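Local coordinates for ribosomal protein L11 methyltransferase (Lactobacillus delbrueckii subsp. bulgaricus ATCC BAA-365, PDB 3GRZ) that probably trimethylates lysine side chains of ribosomal protein L11 with S-adenosyl-L-methionine as methyl donor, this chain being its C-terminal, SAM-binding methyltransferase part, at residues N7-D20 with V24-G36. Sequence-based numbering, arbitrary orientation.
Sequences NLSRHLAIVPEWED and VFKDQEIIRLDPG
Arg10 lays its guanidinium flat over the ring of Phe25, planes 5° apart, a cation-pi stack with CZ 3.8 Å from the ring centroid. At the guanidinium's edge its NH2 meets the syn lone pair of Asp27 OD1 at 2.9 Å, a salt bridge whose carboxylate stands almost perpendicular to the guanidinium. The chain comes back over Phe25 through a bend at chi2 (63°), while NE donates to Leu81 O of the second subunit; beside it, His11 stacks on His11 of that subunit. Replacing Arg10 by an alanine is likely to leave Asp27 without its cation, Phe25 without its flat partner and that Leu81 O without this donor. Gln28, extended, reaches past Ala13 so that NE2 hydrogen-bonds Ser9 O at 3.0 Å; a water bridges its OE1 to Asn7 OD1. From Leu12 opposite Glu29 to Pro16 opposite Leu33, strands 12-16 and 29-33 run parallel. In one of two conformers Arg32 lies alongside Val15, its NH2 directed to Glu19 O. Leu12, Ile14 and Ile31 share one face of this three-stranded sheet, which strand 6-9 completes antiparallel to 12-16; Leu12 packs on helix 44-57, Ile14 and Ile31 on helix 73-80, with Ile14 near Thr47, a predicted S-adenosyl-L-methionine-binding residue.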
loop_
_atom_site.group_PDB
_atom_site.type_symbol
_atom_site.label_atom_id
_atom_site.label_comp_id
_atom_site.label_asym_id
_atom_site.label_seq_id
_atom_site.Cartn_x
_atom_site.Cartn_y
_atom_site.Cartn_z
ATOM N N ASN B 7 2.623 -10.937 8.485
ATOM C CA ASN B 7 1.552 -10.062 7.999
ATOM C C ASN B 7 2.123 -8.958 7.105
ATOM O O ASN B 7 2.960 -8.178 7.544
ATOM C CB ASN B 7 0.797 -9.439 9.169
ATOM C CG ASN B 7 -0.163 -10.396 9.813
ATOM O OD1 ASN B 7 -1.008 -10.999 9.147
ATOM N ND2 ASN B 7 -0.057 -10.533 11.122
ATOM N N LEU B 8 1.693 -8.911 5.852
ATOM C CA LEU B 8 2.166 -7.866 4.945
ATOM C C LEU B 8 1.176 -6.703 4.894
ATOM O O LEU B 8 1.567 -5.538 4.980
ATOM C CB LEU B 8 2.409 -8.424 3.541
ATOM C CG LEU B 8 3.635 -9.325 3.345
ATOM C CD1 LEU B 8 3.670 -9.812 1.924
ATOM C CD2 LEU B 8 4.931 -8.615 3.686
ATOM N N SER B 9 -0.103 -7.042 4.763
ATOM C CA SER B 9 -1.179 -6.062 4.679
ATOM C C SER B 9 -2.482 -6.681 5.154
ATOM O O SER B 9 -2.508 -7.844 5.575
ATOM C CB SER B 9 -1.317 -5.549 3.239
ATOM O OG SER B 9 -1.877 -6.520 2.374
ATOM N N ARG B 10 -3.555 -5.896 5.076
ATOM C CA ARG B 10 -4.919 -6.351 5.285
ATOM C C ARG B 10 -5.293 -7.559 4.412
ATOM O O ARG B 10 -6.082 -8.423 4.824
ATOM C CB ARG B 10 -5.883 -5.170 5.031
ATOM C CG ARG B 10 -7.380 -5.501 4.907
ATOM C CD ARG B 10 -7.961 -6.094 6.182
ATOM N NE ARG B 10 -9.371 -6.486 6.080
ATOM C CZ ARG B 10 -9.814 -7.585 5.468
ATOM N NH1 ARG B 10 -8.971 -8.433 4.887
ATOM N NH2 ARG B 10 -11.113 -7.844 5.439
ATOM N N HIS B 11 -4.729 -7.617 3.214
ATOM C CA HIS B 11 -5.125 -8.643 2.266
ATOM C C HIS B 11 -4.046 -9.679 1.961
ATOM O O HIS B 11 -4.262 -10.538 1.118
ATOM C CB HIS B 11 -5.631 -7.993 0.977
ATOM C CG HIS B 11 -6.893 -7.212 1.160
ATOM N ND1 HIS B 11 -6.913 -5.834 1.208
ATOM C CD2 HIS B 11 -8.176 -7.615 1.331
ATOM C CE1 HIS B 11 -8.156 -5.423 1.385
ATOM N NE2 HIS B 11 -8.941 -6.482 1.464
ATOM N N LEU B 12 -2.900 -9.602 2.636
ATOM C CA LEU B 12 -1.828 -10.565 2.407
ATOM C C LEU B 12 -1.018 -10.903 3.654
ATOM O O LEU B 12 -0.502 -10.009 4.330
ATOM C CB LEU B 12 -0.871 -10.035 1.352
ATOM C CG LEU B 12 -0.618 -11.001 0.212
ATOM C CD1 LEU B 12 -1.423 -10.552 -1.017
ATOM C CD2 LEU B 12 0.869 -11.038 -0.069
ATOM N N ALA B 13 -0.907 -12.202 3.938
ATOM C CA ALA B 13 0.034 -12.711 4.915
ATOM C C ALA B 13 0.840 -13.870 4.318
ATOM O O ALA B 13 0.383 -14.567 3.396
ATOM C CB ALA B 13 -0.695 -13.133 6.225
ATOM N N ILE B 14 2.059 -14.046 4.808
ATOM C CA ILE B 14 2.909 -15.140 4.353
ATOM C C ILE B 14 3.078 -16.108 5.512
ATOM O O ILE B 14 3.305 -15.697 6.651
ATOM C CB ILE B 14 4.301 -14.668 3.878
ATOM C CG1 ILE B 14 4.192 -13.635 2.760
ATOM C CG2 ILE B 14 5.153 -15.849 3.397
ATOM C CD1 ILE B 14 5.538 -12.993 2.447
ATOM N N VAL B 15 2.971 -17.394 5.200
ATOM C CA VAL B 15 2.963 -18.451 6.195
ATOM C C VAL B 15 3.896 -19.578 5.727
ATOM O O VAL B 15 3.934 -19.876 4.542
ATOM C CB VAL B 15 1.492 -18.884 6.423
ATOM C CG1 VAL B 15 1.288 -20.373 6.448
ATOM C CG2 VAL B 15 0.948 -18.226 7.668
ATOM N N PRO B 16 4.699 -20.164 6.645
ATOM C CA PRO B 16 5.519 -21.322 6.261
ATOM C C PRO B 16 4.604 -22.499 5.935
ATOM O O PRO B 16 3.542 -22.614 6.542
ATOM C CB PRO B 16 6.335 -21.613 7.523
ATOM C CG PRO B 16 6.251 -20.349 8.342
ATOM C CD PRO B 16 4.897 -19.804 8.058
ATOM N N GLU B 17 4.995 -23.347 4.987
ATOM C CA GLU B 17 4.088 -24.389 4.458
ATOM C C GLU B 17 3.493 -25.376 5.479
ATOM O O GLU B 17 2.389 -25.892 5.271
ATOM C CB GLU B 17 4.742 -25.150 3.293
ATOM C CG GLU B 17 6.039 -25.901 3.622
ATOM C CD GLU B 17 5.804 -27.335 4.096
ATOM O OE1 GLU B 17 4.853 -27.979 3.600
ATOM O OE2 GLU B 17 6.574 -27.815 4.962
ATOM N N TRP B 18 4.224 -25.625 6.568
ATOM C CA TRP B 18 3.794 -26.549 7.623
ATOM C C TRP B 18 2.677 -26.003 8.524
ATOM O O TRP B 18 1.943 -26.785 9.127
ATOM C CB TRP B 18 4.989 -26.992 8.483
ATOM C CG TRP B 18 5.568 -25.909 9.358
ATOM C CD1 TRP B 18 5.043 -25.416 10.528
ATOM C CD2 TRP B 18 6.790 -25.200 9.142
ATOM N NE1 TRP B 18 5.856 -24.432 11.036
ATOM C CE2 TRP B 18 6.937 -24.281 10.208
ATOM C CE3 TRP B 18 7.774 -25.246 8.148
ATOM C CZ2 TRP B 18 8.031 -23.419 10.310
ATOM C CZ3 TRP B 18 8.864 -24.389 8.251
ATOM C CH2 TRP B 18 8.983 -23.487 9.324
ATOM N N GLU B 19 2.574 -24.674 8.623
ATOM C CA GLU B 19 1.643 -24.003 9.544
ATOM C C GLU B 19 0.177 -24.300 9.247
ATOM O O GLU B 19 -0.198 -24.525 8.100
ATOM C CB GLU B 19 1.870 -22.488 9.520
ATOM C CG GLU B 19 2.929 -21.984 10.486
ATOM C CD GLU B 19 2.349 -21.355 11.749
ATOM O OE1 GLU B 19 1.134 -21.510 12.016
ATOM O OE2 GLU B 19 3.121 -20.697 12.479
ATOM N N ASP B 20 -0.643 -24.327 10.293
ATOM C CA ASP B 20 -2.086 -24.471 10.132
ATOM C C ASP B 20 -2.731 -23.170 10.590
ATOM O O ASP B 20 -3.289 -23.087 11.686
ATOM C CB ASP B 20 -2.607 -25.670 10.937
ATOM C CG ASP B 20 -4.046 -26.042 10.582
ATOM O OD1 ASP B 20 -4.553 -25.601 9.524
ATOM O OD2 ASP B 20 -4.671 -26.788 11.368
ATOM N N VAL B 24 -7.810 -14.115 11.133
ATOM C CA VAL B 24 -9.012 -13.492 11.694
ATOM C C VAL B 24 -9.896 -12.853 10.600
ATOM O O VAL B 24 -11.126 -12.920 10.683
ATOM C CB VAL B 24 -8.678 -12.539 12.896
ATOM C CG1 VAL B 24 -7.863 -11.313 12.456
ATOM C CG2 VAL B 24 -9.944 -12.126 13.645
ATOM N N PHE B 25 -9.268 -12.284 9.566
ATOM C CA PHE B 25 -9.979 -11.852 8.360
ATOM C C PHE B 25 -9.993 -12.988 7.352
ATOM O O PHE B 25 -8.942 -13.384 6.831
ATOM C CB PHE B 25 -9.330 -10.621 7.714
ATOM C CG PHE B 25 -9.517 -9.337 8.489
ATOM C CD1 PHE B 25 -10.776 -8.947 8.941
ATOM C CD2 PHE B 25 -8.433 -8.507 8.739
ATOM C CE1 PHE B 25 -10.945 -7.757 9.646
ATOM C CE2 PHE B 25 -8.597 -7.298 9.438
ATOM C CZ PHE B 25 -9.842 -6.931 9.893
ATOM N N LYS B 26 -11.192 -13.495 7.068
ATOM C CA LYS B 26 -11.373 -14.652 6.193
ATOM C C LYS B 26 -10.891 -14.418 4.757
ATOM O O LYS B 26 -10.450 -15.356 4.094
ATOM C CB LYS B 26 -12.837 -15.120 6.219
ATOM C CG LYS B 26 -13.112 -16.279 7.181
ATOM C CD LYS B 26 -12.931 -15.894 8.647
ATOM C CE LYS B 26 -12.356 -17.053 9.450
ATOM N NZ LYS B 26 -11.703 -16.593 10.713
ATOM N N ASP B 27 -10.947 -13.167 4.300
ATOM C CA ASP B 27 -10.498 -12.798 2.954
ATOM C C ASP B 27 -9.059 -12.261 2.884
ATOM O O ASP B 27 -8.622 -11.791 1.825
ATOM C CB ASP B 27 -11.467 -11.796 2.322
ATOM C CG ASP B 27 -11.556 -10.492 3.100
ATOM O OD1 ASP B 27 -11.536 -10.531 4.354
ATOM O OD2 ASP B 27 -11.647 -9.426 2.446
ATOM N N GLN B 28 -8.324 -12.320 3.996
ATOM C CA GLN B 28 -6.883 -12.059 3.949
ATOM C C GLN B 28 -6.213 -13.259 3.287
ATOM O O GLN B 28 -6.281 -14.378 3.800
ATOM C CB GLN B 28 -6.289 -11.823 5.339
ATOM C CG GLN B 28 -4.797 -11.475 5.298
ATOM C CD GLN B 28 -4.179 -11.366 6.661
ATOM O OE1 GLN B 28 -4.484 -12.156 7.550
ATOM N NE2 GLN B 28 -3.288 -10.395 6.838
ATOM N N GLU B 29 -5.596 -13.017 2.136
ATOM C CA GLU B 29 -4.934 -14.067 1.368
ATOM C C GLU B 29 -3.708 -14.618 2.111
ATOM O O GLU B 29 -2.859 -13.861 2.603
ATOM C CB GLU B 29 -4.533 -13.528 -0.005
ATOM C CG GLU B 29 -4.200 -14.587 -1.018
ATOM C CD GLU B 29 -5.430 -15.281 -1.598
ATOM O OE1 GLU B 29 -5.452 -16.530 -1.588
ATOM O OE2 GLU B 29 -6.365 -14.583 -2.063
ATOM N N ILE B 30 -3.631 -15.942 2.208
ATOM C CA ILE B 30 -2.497 -16.586 2.864
ATOM C C ILE B 30 -1.606 -17.208 1.802
ATOM O O ILE B 30 -2.054 -18.048 1.009
ATOM C CB ILE B 30 -2.952 -17.651 3.895
ATOM C CG1 ILE B 30 -3.895 -17.040 4.954
ATOM C CG2 ILE B 30 -1.757 -18.335 4.551
ATOM C CD1 ILE B 30 -3.392 -15.758 5.653
ATOM N N ILE B 31 -0.356 -16.763 1.751
ATOM C CA ILE B 31 0.581 -17.332 0.797
ATOM C C ILE B 31 1.539 -18.267 1.531
ATOM O O ILE B 31 2.312 -17.836 2.394
ATOM C CB ILE B 31 1.326 -16.249 -0.009
ATOM C CG1 ILE B 31 0.326 -15.465 -0.865
ATOM C CG2 ILE B 31 2.416 -16.879 -0.883
ATOM C CD1 ILE B 31 0.960 -14.359 -1.681
ATOM N N ARG B 32 1.435 -19.553 1.197
ATOM C CA ARG B 32 2.322 -20.564 1.755
ATOM C C ARG B 32 3.629 -20.654 0.970
ATOM O O ARG B 32 3.636 -20.710 -0.263
ATOM C CB ARG B 32 1.610 -21.914 1.838
ATOM C CG ARG B 32 0.382 -21.849 2.732
ATOM C CD ARG B 32 -0.261 -23.203 2.986
ATOM N NE ARG B 32 -1.236 -23.092 4.069
ATOM C CZ ARG B 32 -0.950 -23.269 5.356
ATOM N NH1 ARG B 32 -1.901 -23.133 6.273
ATOM N NH2 ARG B 32 0.283 -23.593 5.731
ATOM N N LEU B 33 4.742 -20.631 1.702
ATOM C CA LEU B 33 6.069 -20.761 1.115
ATOM C C LEU B 33 6.853 -21.841 1.859
ATOM O O LEU B 33 6.705 -21.997 3.070
ATOM C CB LEU B 33 6.842 -19.439 1.193
ATOM C CG LEU B 33 6.402 -18.173 0.441
ATOM C CD1 LEU B 33 7.436 -17.082 0.641
ATOM C CD2 LEU B 33 6.190 -18.419 -1.050
ATOM N N ASP B 34 7.687 -22.574 1.128
ATOM C CA ASP B 34 8.507 -23.640 1.702
ATOM C C ASP B 34 9.910 -23.086 1.982
ATOM O O ASP B 34 10.649 -22.770 1.050
ATOM C CB ASP B 34 8.536 -24.854 0.753
ATOM C CG ASP B 34 9.313 -26.065 1.321
ATOM O OD1 ASP B 34 10.025 -25.954 2.349
ATOM O OD2 ASP B 34 9.203 -27.148 0.714
ATOM N N PRO B 35 10.278 -22.973 3.277
ATOM C CA PRO B 35 11.555 -22.406 3.717
ATOM C C PRO B 35 12.752 -23.272 3.353
ATOM O O PRO B 35 13.869 -22.767 3.279
ATOM C CB PRO B 35 11.409 -22.358 5.243
ATOM C CG PRO B 35 9.959 -22.467 5.496
ATOM C CD PRO B 35 9.473 -23.390 4.436
ATOM N N GLY B 36 12.510 -24.560 3.128
ATOM C CA GLY B 36 13.542 -25.489 2.670
ATOM C C GLY B 36 14.014 -25.228 1.248
ATOM O O GLY B 36 15.117 -25.631 0.875
HETATM O O HOH W 1 -2.800 -12.854 9.293
#